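Local coordinates for phytase (Citrobacter braakii, PDB 3ZHC), which belongs to the phytases, enzymes of branch 2 of the histidine phosphatase superfamily, and is cross-linked by several disulfide bonds, at residues L94-V107 with F122-V134. The protein carries 2 engineered substitutions. Numbering follows the deposited sequence. Where two conformers were deposited one is given.
Sequences LNNQTCPSPGQVAV and FLAGLAPKCQIQV
Val105 packs against Leu126 and Ile132 in the beta-alpha-beta unit of strand 105-109, helix 113-126 and strand 134-135 of the histidine phosphatase fold, with Ile132 on the loop leading from the helix to the second strand. Its CG1, anti to the backbone N (chi1 179°), meets Leu126 CD2 tip to tip at 3.9 Å, while Ile132 crosses the valine at about a right angle and sets CD1 near its CB. One turn earlier in the helix, Leu123 slides past Val107 in the opposite direction, bringing its CD2 3.8 Å from Val107 CG2. The other branch of that valine, CG1, faces Val134 CG1. At the far end of the contact the Cys99-Cys130 disulfide (chi3 -95°) ties the loop ahead of the strand to the type II turn Ala127-Cys130 that follows the helix. Beside it, Pro100 lays CD 3.8 Å from Ala127 CB. Arg85 of helix 71-90 hydrogen-bonds Leu126 O and, weakly, Thr98 O, bridging the two segments from outside. No direct hydrogen bond joins them; instead one water accepts from Val107 N at 2.8 Å and donates to Gln133 O at 2.7 Å.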
loop_
_atom_site.group_PDB
_atom_site.type_symbol
_atom_site.label_atom_id
_atom_site.label_comp_id
_atom_site.label_asym_id
_atom_site.label_seq_id
_atom_site.Cartn_x
_atom_site.Cartn_y
_atom_site.Cartn_z
ATOM N N LEU B 94 20.588 19.341 21.996
ATOM C CA LEU B 94 22.007 19.681 21.943
ATOM C C LEU B 94 22.098 21.199 21.977
ATOM O O LEU B 94 21.313 21.877 21.302
ATOM C CB LEU B 94 22.646 19.137 20.659
ATOM C CG LEU B 94 22.526 17.624 20.409
ATOM C CD1 LEU B 94 23.013 17.267 19.017
ATOM C CD2 LEU B 94 23.285 16.831 21.465
ATOM N N ASN B 95 23.044 21.744 22.758
ATOM C CA ASN B 95 23.233 23.219 22.840
ATOM C C ASN B 95 23.760 23.780 21.518
ATOM O O ASN B 95 24.476 23.082 20.796
ATOM C CB ASN B 95 24.159 23.615 24.015
ATOM C CG ASN B 95 23.492 23.410 25.399
ATOM O OD1 ASN B 95 22.791 22.407 25.640
ATOM N ND2 ASN B 95 23.715 24.359 26.303
ATOM N N ASN B 96 23.393 25.033 21.200
ATOM C CA ASN B 96 23.814 25.682 19.938
ATOM C C ASN B 96 25.261 26.184 20.084
ATOM O O ASN B 96 25.528 27.388 20.265
ATOM C CB ASN B 96 22.822 26.806 19.520
ATOM C CG ASN B 96 22.900 27.159 18.003
ATOM O OD1 ASN B 96 23.803 26.710 17.276
ATOM N ND2 ASN B 96 21.938 27.966 17.537
ATOM N N GLN B 97 26.182 25.224 20.008
ATOM C CA GLN B 97 27.624 25.440 20.186
ATOM C C GLN B 97 28.362 24.673 19.091
ATOM O O GLN B 97 27.715 24.043 18.240
ATOM C CB GLN B 97 28.053 24.996 21.603
ATOM C CG GLN B 97 27.729 23.492 21.946
ATOM C CD GLN B 97 27.823 23.143 23.459
ATOM O OE1 GLN B 97 27.608 24.003 24.331
ATOM N NE2 GLN B 97 28.130 21.878 23.760
ATOM N N THR B 98 29.691 24.717 19.089
ATOM C CA THR B 98 30.476 24.031 18.035
ATOM C C THR B 98 30.424 22.503 18.201
ATOM O O THR B 98 30.076 21.768 17.240
ATOM C CB THR B 98 31.945 24.518 17.999
ATOM O OG1 THR B 98 31.970 25.948 17.850
ATOM C CG2 THR B 98 32.713 23.868 16.842
ATOM N N CYS B 99 30.761 22.034 19.408
ATOM C CA CYS B 99 30.784 20.604 19.710
ATOM C C CYS B 99 29.904 20.262 20.904
ATOM O O CYS B 99 29.866 21.030 21.875
ATOM C CB CYS B 99 32.215 20.135 19.968
ATOM S SG CYS B 99 33.218 20.005 18.462
ATOM N N PRO B 100 29.182 19.096 20.841
ATOM C CA PRO B 100 28.381 18.682 21.983
ATOM C C PRO B 100 29.234 18.430 23.224
ATOM O O PRO B 100 30.396 18.020 23.108
ATOM C CB PRO B 100 27.732 17.368 21.501
ATOM C CG PRO B 100 27.766 17.439 20.050
ATOM C CD PRO B 100 29.016 18.152 19.712
ATOM N N SER B 101 28.649 18.673 24.397
ATOM C CA SER B 101 29.361 18.518 25.665
ATOM C C SER B 101 29.689 17.042 25.933
ATOM O O SER B 101 29.043 16.146 25.358
ATOM C CB SER B 101 28.545 19.111 26.812
ATOM O OG SER B 101 28.369 20.515 26.626
ATOM N N PRO B 102 30.698 16.773 26.800
ATOM C CA PRO B 102 31.049 15.366 27.069
ATOM C C PRO B 102 29.858 14.571 27.630
ATOM O O PRO B 102 29.065 15.109 28.427
ATOM C CB PRO B 102 32.165 15.474 28.107
ATOM C CG PRO B 102 32.701 16.886 27.947
ATOM C CD PRO B 102 31.550 17.710 27.570
ATOM N N GLY B 103 29.735 13.314 27.203
ATOM C CA GLY B 103 28.625 12.464 27.618
ATOM C C GLY B 103 27.257 12.800 27.027
ATOM O O GLY B 103 26.245 12.282 27.514
ATOM N N GLN B 104 27.210 13.652 25.991
ATOM C CA GLN B 104 25.934 14.008 25.313
ATOM C C GLN B 104 25.642 13.140 24.089
ATOM O O GLN B 104 24.477 12.827 23.816
ATOM C CB GLN B 104 25.922 15.478 24.886
ATOM C CG GLN B 104 25.782 16.479 26.027
ATOM C CD GLN B 104 24.344 16.576 26.546
ATOM O OE1 GLN B 104 23.594 17.475 26.144
ATOM N NE2 GLN B 104 23.948 15.636 27.435
ATOM N N VAL B 105 26.695 12.771 23.355
ATOM C CA VAL B 105 26.565 11.983 22.142
ATOM C C VAL B 105 27.443 10.749 22.237
ATOM O O VAL B 105 28.598 10.839 22.622
ATOM C CB VAL B 105 26.927 12.808 20.871
ATOM C CG1 VAL B 105 26.799 11.951 19.601
ATOM C CG2 VAL B 105 26.040 14.038 20.756
ATOM N N ALA B 106 26.861 9.599 21.893
ATOM C CA ALA B 106 27.566 8.327 21.821
ATOM C C ALA B 106 27.126 7.600 20.538
ATOM O O ALA B 106 25.970 7.702 20.132
ATOM C CB ALA B 106 27.290 7.492 23.032
ATOM N N VAL B 107 28.054 6.884 19.908
ATOM C CA VAL B 107 27.763 6.116 18.684
ATOM C C VAL B 107 28.236 4.669 18.828
ATOM O O VAL B 107 29.344 4.422 19.290
ATOM C CB VAL B 107 28.397 6.766 17.440
ATOM C CG1 VAL B 107 28.216 5.867 16.181
ATOM C CG2 VAL B 107 27.800 8.134 17.211
ATOM N N PHE B 122 27.832 9.764 9.895
ATOM C CA PHE B 122 26.778 10.469 10.671
ATOM C C PHE B 122 27.373 11.593 11.550
ATOM O O PHE B 122 26.821 12.693 11.590
ATOM C CB PHE B 122 25.955 9.509 11.515
ATOM C CG PHE B 122 24.790 10.168 12.217
ATOM C CD1 PHE B 122 23.606 10.445 11.521
ATOM C CD2 PHE B 122 24.875 10.516 13.573
ATOM C CE1 PHE B 122 22.506 11.062 12.168
ATOM C CE2 PHE B 122 23.782 11.135 14.231
ATOM C CZ PHE B 122 22.599 11.405 13.522
ATOM N N LEU B 123 28.490 11.303 12.233
ATOM C CA LEU B 123 29.192 12.315 13.070
ATOM C C LEU B 123 29.761 13.461 12.241
ATOM O O LEU B 123 29.775 14.606 12.707
ATOM C CB LEU B 123 30.307 11.674 13.912
ATOM C CG LEU B 123 29.831 10.725 15.011
ATOM C CD1 LEU B 123 30.990 9.885 15.604
ATOM C CD2 LEU B 123 29.062 11.526 16.109
ATOM N N ALA B 124 30.228 13.159 11.013
ATOM C CA ALA B 124 30.748 14.194 10.094
ATOM C C ALA B 124 29.686 15.266 9.776
ATOM O O ALA B 124 30.024 16.438 9.528
ATOM C CB ALA B 124 31.285 13.565 8.800
ATOM N N GLY B 125 28.418 14.856 9.782
ATOM C CA GLY B 125 27.293 15.761 9.601
ATOM C C GLY B 125 26.843 16.405 10.900
ATOM O O GLY B 125 26.601 17.614 10.943
ATOM N N LEU B 126 26.736 15.583 11.958
ATOM C CA LEU B 126 26.217 16.009 13.260
ATOM C C LEU B 126 27.170 16.907 14.036
ATOM O O LEU B 126 26.767 17.952 14.537
ATOM C CB LEU B 126 25.888 14.779 14.147
ATOM C CG LEU B 126 25.138 15.039 15.486
ATOM C CD1 LEU B 126 23.621 15.049 15.282
ATOM C CD2 LEU B 126 25.544 14.014 16.565
ATOM N N ALA B 127 28.423 16.472 14.136
ATOM C CA ALA B 127 29.437 17.140 14.941
ATOM C C ALA B 127 30.827 17.062 14.267
ATOM O O ALA B 127 31.743 16.422 14.790
ATOM C CB ALA B 127 29.466 16.518 16.308
ATOM N N PRO B 128 30.980 17.722 13.090
ATOM C CA PRO B 128 32.280 17.685 12.385
ATOM C C PRO B 128 33.385 18.314 13.214
ATOM O O PRO B 128 33.150 19.325 13.885
ATOM C CB PRO B 128 32.033 18.508 11.109
ATOM C CG PRO B 128 30.802 19.271 11.348
ATOM C CD PRO B 128 29.992 18.563 12.386
ATOM N N LYS B 129 34.565 17.703 13.166
ATOM C CA LYS B 129 35.757 18.178 13.871
ATOM C C LYS B 129 35.627 18.135 15.421
ATOM O O LYS B 129 36.308 18.894 16.108
ATOM C CB LYS B 129 36.162 19.605 13.373
ATOM C CG LYS B 129 36.259 19.731 11.846
ATOM C CD LYS B 129 36.361 21.186 11.425
ATOM C CE LYS B 129 36.504 21.313 9.920
ATOM N NZ LYS B 129 35.334 20.748 9.184
ATOM N N CYS B 130 34.760 17.241 15.941
ATOM C CA CYS B 130 34.575 17.033 17.395
ATOM C C CYS B 130 35.269 15.756 17.919
ATOM O O CYS B 130 35.335 15.558 19.125
ATOM C CB CYS B 130 33.086 17.020 17.751
ATOM S SG CYS B 130 32.222 18.578 17.328
ATOM N N GLN B 131 35.772 14.911 16.994
ATOM C CA GLN B 131 36.503 13.665 17.329
ATOM C C GLN B 131 35.689 12.697 18.219
ATOM O O GLN B 131 36.256 11.963 19.052
ATOM C CB GLN B 131 37.879 13.985 17.980
ATOM C CG GLN B 131 38.801 14.852 17.131
ATOM C CD GLN B 131 40.228 14.899 17.675
ATOM O OE1 GLN B 131 40.632 14.049 18.473
ATOM N NE2 GLN B 131 40.998 15.891 17.234
ATOM N N ILE B 132 34.355 12.689 18.045
ATOM C CA ILE B 132 33.491 11.779 18.822
ATOM C C ILE B 132 33.758 10.329 18.346
ATOM O O ILE B 132 33.787 10.060 17.158
ATOM C CB ILE B 132 31.996 12.128 18.707
ATOM C CG1 ILE B 132 31.724 13.507 19.331
ATOM C CG2 ILE B 132 31.139 11.063 19.379
ATOM C CD1 ILE B 132 30.296 13.971 19.205
ATOM N N GLN B 133 33.948 9.429 19.299
ATOM C CA GLN B 133 34.258 8.031 19.020
ATOM C C GLN B 133 33.080 7.222 18.431
ATOM O O GLN B 133 31.920 7.443 18.793
ATOM C CB GLN B 133 34.738 7.351 20.313
ATOM C CG GLN B 133 35.040 5.821 20.195
ATOM C CD GLN B 133 35.718 5.236 21.424
ATOM O OE1 GLN B 133 35.938 4.032 21.498
ATOM N NE2 GLN B 133 36.048 6.081 22.388
ATOM N N VAL B 134 33.423 6.291 17.526
ATOM C CA VAL B 134 32.511 5.308 16.989
ATOM C C VAL B 134 32.884 4.018 17.700
ATOM O O VAL B 134 33.955 3.467 17.450
ATOM C CB VAL B 134 32.640 5.144 15.446
ATOM C CG1 VAL B 134 31.701 4.047 14.933
ATOM C CG2 VAL B 134 32.363 6.465 14.726
HETATM O O HOH W 1 30.527 7.417 21.065
#